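Putative exonuclease (Eubacterium rectale, PDB 3L0A) is a putative exonuclease with a PDDEXK-like domain that binds a zinc ion and probably acts as a hydrolase. Local coordinates at residues Asp71-Lys74 / Lys75-Glu79; Tyr161-Phe164 / Val165-Trp168; Gln178-Val181 / Arg182-Gly186; Leu243-Cys246 / Cys247-Asn250. All coordinates share one frame; numbering follows the deposited sequence.

Contact 1. Residues Asp71-Lys74 / Lys75-Glu79; sequences DQFK and KDNPE
Lys75 lies back along the preceding turn of helix 70-76 to reach Asp71, four residues earlier. Its CB rests 3.6 Å from the carbonyl O of Gln72. CG and CD run past the carbonyl O of Asp71, and CD also begins to approach that residue's carboxylate. CE then comes to 3.5 Å from Asp71 OD2, and NZ ends in a salt bridge at 2.8 Å to the same Asp71 OD2, approaching it nearly along its C-O bond. The lysine chain is close to straight beyond CG, so most of its length is spent spanning this one turn.

Gln72 and Asp76 form a second i to i+4 pair. The glutamine chain is bent at chi2 (58°), which turns NE2 toward Asp76 OD1 at 3.0 Å. The acceptor lies in the glutamine amide plane, whereas the donor comes in from above the carboxylate plane.

A third pair marks the last turn. Asn77, the first residue to leave helical geometry, donates from ND2 to the carbonyl O of Phe73 at 2.6 Å, with a nearly straight N-H...O angle of 164°. The same ND2 lies 3.1 Å above the plane of the Phe73 ring, over its centre, with the amide and ring planes 32° apart. Phe73 also touches Ser60 and Ser64 of helix 54-67. The chemistry implies a surface helix whose outer flank is tied by charged and amide groups, and whose final turn is closed by an asparagine that both donates to a backbone carbonyl and lies against an aromatic face.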
# COMPACT_ATOMS: atom_id res chain seq x y z
N ASP A 71 1.61 17.05 -30.52
CA ASP A 71 0.32 16.95 -31.25
C ASP A 71 0.14 15.53 -31.74
O ASP A 71 -0.96 14.97 -31.64
CB ASP A 71 0.26 17.90 -32.45
CG ASP A 71 -1.15 17.99 -33.05
OD1 ASP A 71 -2.04 18.57 -32.40
OD2 ASP A 71 -1.39 17.47 -34.17
N GLN A 72 1.21 14.97 -32.29
CA GLN A 72 1.17 13.64 -32.87
C GLN A 72 1.17 12.60 -31.79
O GLN A 72 0.53 11.58 -31.96
CB GLN A 72 2.32 13.39 -33.84
CG GLN A 72 2.10 12.13 -34.73
CD GLN A 72 0.80 12.17 -35.58
OE1 GLN A 72 0.54 13.14 -36.33
NE2 GLN A 72 -0.03 11.12 -35.45
N PHE A 73 1.85 12.84 -30.68
CA PHE A 73 1.73 11.90 -29.56
C PHE A 73 0.27 11.72 -29.11
O PHE A 73 -0.22 10.59 -28.86
CB PHE A 73 2.55 12.34 -28.38
CG PHE A 73 2.55 11.36 -27.26
CD1 PHE A 73 3.37 10.26 -27.30
CD2 PHE A 73 1.73 11.53 -26.18
CE1 PHE A 73 3.36 9.33 -26.28
CE2 PHE A 73 1.72 10.61 -25.14
CZ PHE A 73 2.54 9.51 -25.20
N LYS A 74 -0.42 12.85 -28.99
CA LYS A 74 -1.78 12.83 -28.52
C LYS A 74 -2.69 12.10 -29.51
O LYS A 74 -3.56 11.34 -29.12
CB LYS A 74 -2.25 14.25 -28.32
CG LYS A 74 -1.73 14.84 -27.03
CD LYS A 74 -2.05 16.30 -26.95
CE LYS A 74 -2.05 16.81 -25.53
NZ LYS A 74 -2.11 18.31 -25.51
N LYS A 75 -2.45 12.33 -30.80
CA LYS A 75 -3.18 11.63 -31.84
C LYS A 75 -2.96 10.11 -31.76
O LYS A 75 -3.92 9.34 -31.88
CB LYS A 75 -2.81 12.18 -33.23
CG LYS A 75 -3.65 13.39 -33.65
CD LYS A 75 -2.93 14.27 -34.69
CE LYS A 75 -3.83 15.33 -35.35
NZ LYS A 75 -3.03 16.38 -36.10
N ASP A 76 -1.73 9.68 -31.51
CA ASP A 76 -1.42 8.25 -31.53
C ASP A 76 -1.82 7.51 -30.27
O ASP A 76 -1.78 6.28 -30.26
CB ASP A 76 0.08 7.99 -31.73
CG ASP A 76 0.60 8.42 -33.08
OD1 ASP A 76 -0.16 8.43 -34.08
OD2 ASP A 76 1.81 8.75 -33.13
N ASN A 77 -2.14 8.25 -29.20
CA ASN A 77 -2.44 7.70 -27.86
C ASN A 77 -3.74 8.28 -27.22
O ASN A 77 -3.72 8.88 -26.11
CB ASN A 77 -1.28 7.96 -26.90
CG ASN A 77 0.06 7.45 -27.41
OD1 ASN A 77 0.42 6.31 -27.18
ND2 ASN A 77 0.86 8.35 -28.05
N PRO A 78 -4.89 8.11 -27.89
CA PRO A 78 -6.19 8.64 -27.43
C PRO A 78 -6.63 8.20 -26.04
O PRO A 78 -7.56 8.77 -25.47
CB PRO A 78 -7.18 8.06 -28.44
CG PRO A 78 -6.47 6.85 -29.01
CD PRO A 78 -5.04 7.30 -29.11
N GLU A 79 -5.98 7.18 -25.51
CA GLU A 79 -6.35 6.63 -24.19
C GLU A 79 -5.85 7.49 -23.02
O GLU A 79 -6.22 7.22 -21.88
CB GLU A 79 -5.95 5.12 -24.06
CG GLU A 79 -4.43 4.72 -24.25
CD GLU A 79 -3.89 4.81 -25.74
OE1 GLU A 79 -4.70 4.67 -26.71
OE2 GLU A 79 -2.64 5.01 -25.91

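Contact 2. Residues Tyr161-Phe164 / Val165-Trp168; sequences YLDF and VRYW
Val165 CG2 sits over one face of the Phe164 ring, 4.0 Å from its centroid and nearly along the ring normal, a CH-pi contact between neighbours in sequence. The Arg166 guanidinium is met in two ways: Leu162 CD1 lies over one face, displaced toward the rim and 3.8 Å from Arg166 NE, while Asp163 meets the group at its edge. The indole of Trp168 has the carbonyl O of Phe164 at its edge and Tyr167 CD1 over a face.

At the edge of Arg166 the geometry is explicit. Asp163 OD1 accepts from Arg166 NE at 2.7 Å, using its syn lone pair, and also from Arg166 NH2 at 3.0 Å; both bonds lie near the guanidinium plane, and the carboxylate is turned only 28° from it. The other oxygen, Asp163 OD2, takes the backbone N-H of Arg166 at 2.9 Å in an almost straight bond (171°), from above the carboxylate plane. Asp163 can divide its oxygens this way because CG stands between the backbone N and the carbonyl carbon (chi1 58°), folded back over the first turn. Replacing it with an alanine would probably leave the Arg166 backbone N-H without its capping acceptor and set the guanidinium free to turn.

Ile259 of the second subunit packs on Asp163, Val165 and Arg166, so the capped turn lies at a subunit interface. Asp163 is the N-cap of helix 164-167: strand 160-162 ends, the carboxylate takes up an N-H of the first turn, and its salt bridge to the Arg166 side chain probably steadies the cap.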
# COMPACT_ATOMS: atom_id res chain seq x y z
N TYR A 161 20.34 -1.42 1.19
CA TYR A 161 19.67 -0.27 0.58
C TYR A 161 20.39 0.22 -0.68
O TYR A 161 21.59 0.48 -0.68
CB TYR A 161 19.53 0.87 1.57
CG TYR A 161 18.46 0.60 2.58
CD1 TYR A 161 17.14 0.44 2.17
CD2 TYR A 161 18.76 0.49 3.93
CE1 TYR A 161 16.13 0.18 3.09
CE2 TYR A 161 17.77 0.23 4.87
CZ TYR A 161 16.44 0.08 4.44
OH TYR A 161 15.43 -0.18 5.36
N LEU A 162 19.62 0.35 -1.75
CA LEU A 162 20.17 0.76 -3.02
C LEU A 162 19.44 2.01 -3.55
O LEU A 162 18.22 2.15 -3.45
CB LEU A 162 20.10 -0.42 -4.00
CG LEU A 162 21.25 -0.61 -4.98
CD1 LEU A 162 22.65 -0.42 -4.32
CD2 LEU A 162 21.12 -2.00 -5.62
N ASP A 163 20.21 2.96 -4.08
CA ASP A 163 19.67 4.16 -4.73
C ASP A 163 18.93 3.74 -6.00
O ASP A 163 19.18 2.66 -6.52
CB ASP A 163 20.83 5.05 -5.16
CG ASP A 163 21.76 4.32 -6.10
OD1 ASP A 163 22.57 3.51 -5.60
OD2 ASP A 163 21.61 4.49 -7.31
N PHE A 164 18.12 4.64 -6.55
CA PHE A 164 17.30 4.31 -7.73
C PHE A 164 18.08 4.01 -9.00
O PHE A 164 17.64 3.18 -9.82
CB PHE A 164 16.21 5.37 -7.97
CG PHE A 164 16.65 6.55 -8.80
CD1 PHE A 164 16.53 6.54 -10.19
CD2 PHE A 164 17.16 7.70 -8.20
CE1 PHE A 164 16.93 7.64 -10.94
CE2 PHE A 164 17.55 8.80 -8.98
CZ PHE A 164 17.42 8.76 -10.34
N VAL A 165 19.23 4.67 -9.17
CA VAL A 165 20.06 4.48 -10.39
C VAL A 165 20.57 3.08 -10.49
O VAL A 165 20.42 2.41 -11.52
CB VAL A 165 21.29 5.40 -10.39
CG1 VAL A 165 22.09 5.22 -11.69
CG2 VAL A 165 20.87 6.83 -10.20
N ARG A 166 21.21 2.60 -9.44
CA ARG A 166 21.69 1.22 -9.46
C ARG A 166 20.53 0.24 -9.39
O ARG A 166 20.58 -0.83 -10.02
CB ARG A 166 22.68 0.98 -8.33
CG ARG A 166 24.04 1.57 -8.62
CD ARG A 166 25.00 1.24 -7.51
NE ARG A 166 24.73 2.04 -6.34
CZ ARG A 166 25.51 2.09 -5.27
NH1 ARG A 166 26.63 1.37 -5.21
NH2 ARG A 166 25.18 2.87 -4.26
N TYR A 167 19.48 0.56 -8.64
CA TYR A 167 18.36 -0.40 -8.48
C TYR A 167 17.63 -0.69 -9.79
O TYR A 167 17.26 -1.82 -10.06
CB TYR A 167 17.35 0.06 -7.40
CG TYR A 167 16.16 -0.90 -7.08
CD1 TYR A 167 15.00 -0.83 -7.79
CD2 TYR A 167 16.23 -1.82 -6.04
CE1 TYR A 167 13.95 -1.63 -7.53
CE2 TYR A 167 15.13 -2.63 -5.72
CZ TYR A 167 13.99 -2.53 -6.49
OH TYR A 167 12.87 -3.34 -6.30
N TRP A 168 17.43 0.34 -10.62
CA TRP A 168 16.68 0.17 -11.86
C TRP A 168 17.59 0.02 -13.08
O TRP A 168 17.12 0.02 -14.22
CB TRP A 168 15.71 1.34 -12.06
CG TRP A 168 14.52 1.31 -11.15
CD1 TRP A 168 14.27 2.17 -10.12
CD2 TRP A 168 13.43 0.39 -11.19
NE1 TRP A 168 13.10 1.85 -9.51
CE2 TRP A 168 12.55 0.75 -10.14
CE3 TRP A 168 13.10 -0.70 -12.02
CZ2 TRP A 168 11.35 0.05 -9.89
CZ3 TRP A 168 11.90 -1.43 -11.75
CH2 TRP A 168 11.05 -1.03 -10.70

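Contact 3. Residues Gln178-Val181 / Arg182-Gly186; sequences QEIV and RQNTG
The carbonyl O of Gln178 accepts from Arg182 N and that of Val181 from Thr185 N, the latter at 2.6 Å and nearly along its C=O bond, before helix 170-185 stops at Gly186, whose phi of 87° would jam a beta carbon against the preceding carbonyl. On the side chains, Glu179 is the hub. Its chain bends at chi2 (56°), bringing the carboxylate round to the following turn. Arg182 grips it side-on: Glu179 OE1 receives Arg182 NE at 2.8 Å, in the guanidinium plane, and Glu179 OE2 receives Arg182 NH2 at 2.9 Å through its syn lone pair. Gln183 NE2 reaches the same Glu179 OE2 on its anti side, 2.8 Å away and almost straight (173°), with the amide and carboxylate planes steeply inclined. Glu179 thus has both oxygens engaged by residues three and four positions on, which is likely to hold its carboxylate against rotation.

Nearer the C-terminal end of the helix, Asn184 ND2 bonds to the carbonyl O of Ile180 at 2.9 Å from above the carbonyl plane, and its chain runs beside that of Ile180.

Both side-chain amides have a second partner on strand 114-123: Gln183 NE2 donates to the carbonyl O of Glu122 and Asn184 ND2 to that of Thr120. With Val181 on Met119 and Glu179 on Leu123, the end of helix 170-185 lies against this strand.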
# COMPACT_ATOMS: atom_id res chain seq x y z
N GLN A 178 27.10 6.14 -23.34
CA GLN A 178 28.46 6.70 -23.33
C GLN A 178 29.41 6.05 -24.34
O GLN A 178 30.12 6.75 -25.11
CB GLN A 178 29.07 6.55 -21.92
CG GLN A 178 30.43 7.28 -21.68
CD GLN A 178 30.93 7.13 -20.25
OE1 GLN A 178 31.17 6.02 -19.77
NE2 GLN A 178 31.09 8.27 -19.54
N GLU A 179 29.46 4.73 -24.30
CA GLU A 179 30.33 3.94 -25.16
C GLU A 179 29.95 4.07 -26.62
O GLU A 179 30.85 4.19 -27.45
CB GLU A 179 30.32 2.47 -24.72
CG GLU A 179 30.94 1.44 -25.67
CD GLU A 179 32.38 1.73 -26.07
OE1 GLU A 179 33.09 2.53 -25.39
OE2 GLU A 179 32.83 1.14 -27.09
N ILE A 180 28.66 4.02 -26.96
CA ILE A 180 28.25 4.13 -28.37
C ILE A 180 28.57 5.52 -28.93
O ILE A 180 29.08 5.61 -30.04
CB ILE A 180 26.76 3.76 -28.61
CG1 ILE A 180 26.49 2.31 -28.17
CG2 ILE A 180 26.38 3.88 -30.07
CD1 ILE A 180 27.21 1.25 -28.99
N VAL A 181 28.31 6.58 -28.16
CA VAL A 181 28.75 7.94 -28.53
C VAL A 181 30.28 7.94 -28.75
O VAL A 181 30.80 8.56 -29.70
CB VAL A 181 28.34 9.01 -27.44
CG1 VAL A 181 28.94 10.38 -27.71
CG2 VAL A 181 26.77 9.14 -27.29
N ARG A 182 30.99 7.23 -27.89
CA ARG A 182 32.42 7.20 -28.02
C ARG A 182 32.84 6.55 -29.32
O ARG A 182 33.82 6.94 -29.87
CB ARG A 182 33.08 6.49 -26.84
CG ARG A 182 34.60 6.71 -26.78
CD ARG A 182 35.30 5.73 -25.83
NE ARG A 182 35.07 4.36 -26.26
CZ ARG A 182 35.67 3.78 -27.29
NH1 ARG A 182 36.60 4.41 -28.00
NH2 ARG A 182 35.36 2.53 -27.61
N GLN A 183 32.09 5.57 -29.82
CA GLN A 183 32.46 4.91 -31.09
C GLN A 183 32.10 5.76 -32.33
O GLN A 183 32.62 5.51 -33.41
CB GLN A 183 31.77 3.55 -31.24
CG GLN A 183 32.07 2.55 -30.14
CD GLN A 183 31.30 1.26 -30.33
OE1 GLN A 183 30.65 1.06 -31.35
NE2 GLN A 183 31.36 0.37 -29.35
N ASN A 184 31.21 6.74 -32.16
CA ASN A 184 30.84 7.67 -33.24
C ASN A 184 31.65 8.94 -33.16
O ASN A 184 32.05 9.46 -34.17
CB ASN A 184 29.36 8.07 -33.14
CG ASN A 184 28.40 6.94 -33.54
OD1 ASN A 184 28.21 6.65 -34.72
ND2 ASN A 184 27.78 6.34 -32.56
N THR A 185 31.87 9.44 -31.95
CA THR A 185 32.49 10.75 -31.73
C THR A 185 33.97 10.75 -31.36
O THR A 185 34.63 11.74 -31.60
CB THR A 185 31.78 11.52 -30.61
OG1 THR A 185 30.55 12.02 -31.12
CG2 THR A 185 32.61 12.73 -30.12
N GLY A 186 34.45 9.70 -30.69
CA GLY A 186 35.77 9.68 -30.05
C GLY A 186 35.74 10.24 -28.63
O GLY A 186 36.67 9.98 -27.84

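Contact 4. Residues Leu243-Cys246 / Cys247-Asn250; sequences LCDC and CRHN. With ZN (zinc ion), chain B.
The carbonyl O of Cys246 is gripped twice by Asn250, from opposite faces of its plane: by the backbone N at 3.1 Å and by the side-chain ND2 at 2.8 Å. The bond from the side-chain ND2 is the straighter (169°), and the oxygen lies in the plane of the asparagine amide. Cys244 SG and Cys247 SG bind the zinc ion, at 2.2 Å and 2.5 Å respectively.

These two cysteines form a CxxC pair of a four-cysteine zinc site completed by Cys36 and Cys241; one cysteine from far upstream joins three from the C-terminal part, a layout reminiscent of the iron-sulphur nucleases of the same clan, though here the metal is zinc. Cys244 is also the N-cap of helix 245-250: its SG, placed between the backbone N and the carbonyl carbon (chi1 66°), accepts the N-H of Cys247 at 3.3 Å. One sulphur therefore serves metal and helix at once.

Arg248 folds back over the cap. Its guanidinium lies above the carbonyl O of Cys244, which sits over the centre of one face. At its edge NH1 makes a weak bond to Leu243 O. NH2 forms a salt bridge to Asp245 OD1 at 2.8 Å, the oxygen tilted from the guanidinium plane and met from above its own carboxylate plane; the two planes are 90° apart. A leucine in its place would probably leave Asp245 without its charged mate and Leu243 O without this donor. Arg248 NE and Asp245 OD1 both bond to the backbone of Glu201 of the third subunit.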
# COMPACT_ATOMS: atom_id res chain seq x y z
N LEU A 243 6.95 -15.77 -13.75
CA LEU A 243 6.41 -14.77 -12.85
C LEU A 243 5.92 -13.48 -13.54
O LEU A 243 5.57 -12.52 -12.87
CB LEU A 243 7.48 -14.41 -11.79
CG LEU A 243 7.86 -15.55 -10.81
CD1 LEU A 243 9.01 -15.12 -9.84
CD2 LEU A 243 6.63 -16.00 -9.99
N CYS A 244 5.89 -13.46 -14.88
CA CYS A 244 5.46 -12.28 -15.62
C CYS A 244 4.16 -12.63 -16.35
O CYS A 244 3.74 -13.79 -16.42
CB CYS A 244 6.56 -11.85 -16.61
SG CYS A 244 6.84 -13.06 -17.94
N ASP A 245 3.50 -11.62 -16.89
CA ASP A 245 2.20 -11.79 -17.53
C ASP A 245 2.31 -12.66 -18.79
O ASP A 245 1.43 -13.52 -19.06
CB ASP A 245 1.57 -10.42 -17.84
CG ASP A 245 0.93 -9.71 -16.60
OD1 ASP A 245 0.45 -10.37 -15.64
OD2 ASP A 245 0.85 -8.45 -16.62
N CYS A 246 3.40 -12.47 -19.55
CA CYS A 246 3.68 -13.28 -20.77
C CYS A 246 3.77 -14.75 -20.41
O CYS A 246 3.11 -15.58 -21.01
CB CYS A 246 4.98 -12.83 -21.47
SG CYS A 246 5.43 -13.75 -22.95
N CYS A 247 4.59 -15.04 -19.41
CA CYS A 247 4.70 -16.40 -18.89
C CYS A 247 3.34 -16.99 -18.52
O CYS A 247 3.05 -18.13 -18.84
CB CYS A 247 5.66 -16.45 -17.70
SG CYS A 247 7.38 -16.75 -18.16
N ARG A 248 2.51 -16.19 -17.86
CA ARG A 248 1.23 -16.69 -17.37
C ARG A 248 0.23 -16.91 -18.49
O ARG A 248 -0.52 -17.89 -18.47
CB ARG A 248 0.64 -15.74 -16.32
CG ARG A 248 1.49 -15.62 -15.03
CD ARG A 248 0.73 -15.02 -13.88
NE ARG A 248 0.82 -13.57 -13.90
CZ ARG A 248 1.84 -12.88 -13.43
NH1 ARG A 248 2.88 -13.46 -12.86
NH2 ARG A 248 1.82 -11.57 -13.54
N HIS A 249 0.20 -16.00 -19.45
CA HIS A 249 -0.63 -16.15 -20.66
C HIS A 249 -0.31 -17.42 -21.42
O HIS A 249 -1.19 -18.06 -21.95
CB HIS A 249 -0.43 -14.98 -21.61
CG HIS A 249 -1.28 -15.06 -22.83
ND1 HIS A 249 -2.58 -14.58 -22.86
CD2 HIS A 249 -1.05 -15.59 -24.06
CE1 HIS A 249 -3.09 -14.79 -24.07
NE2 HIS A 249 -2.19 -15.41 -24.80
N ASN A 250 0.97 -17.74 -21.48
CA ASN A 250 1.45 -18.88 -22.26
C ASN A 250 1.54 -20.23 -21.54
O ASN A 250 1.90 -21.22 -22.15
CB ASN A 250 2.82 -18.50 -22.84
CG ASN A 250 2.70 -17.54 -23.99
OD1 ASN A 250 2.47 -17.96 -25.12
ND2 ASN A 250 2.86 -16.24 -23.72
ZN ZN B . 8.46 -14.58 -17.63

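In the fold
Only contact 4 includes metal-binding residues, and the other three lie away from the zinc site, separated from contact 4 by nearest-atom gaps of about 16 Å (contact 1), 13 Å (contact 2) and 27 Å (contact 3). Contacts 3 and 4 lie on opposite sides of the chain's centre, with centres about 37 Å apart; contacts 1 and 2 are likewise opposed, their centres about 32 Å apart. Contacts 2 and 3 belong to successive helices, 164-167 and 170-185, yet their nearest atoms stay about 12 Å apart. Surroundings in the assembly also differ: contact 2 meets the second subunit and contact 4 the third, whereas no other chain of the assembly touches contacts 1 and 3.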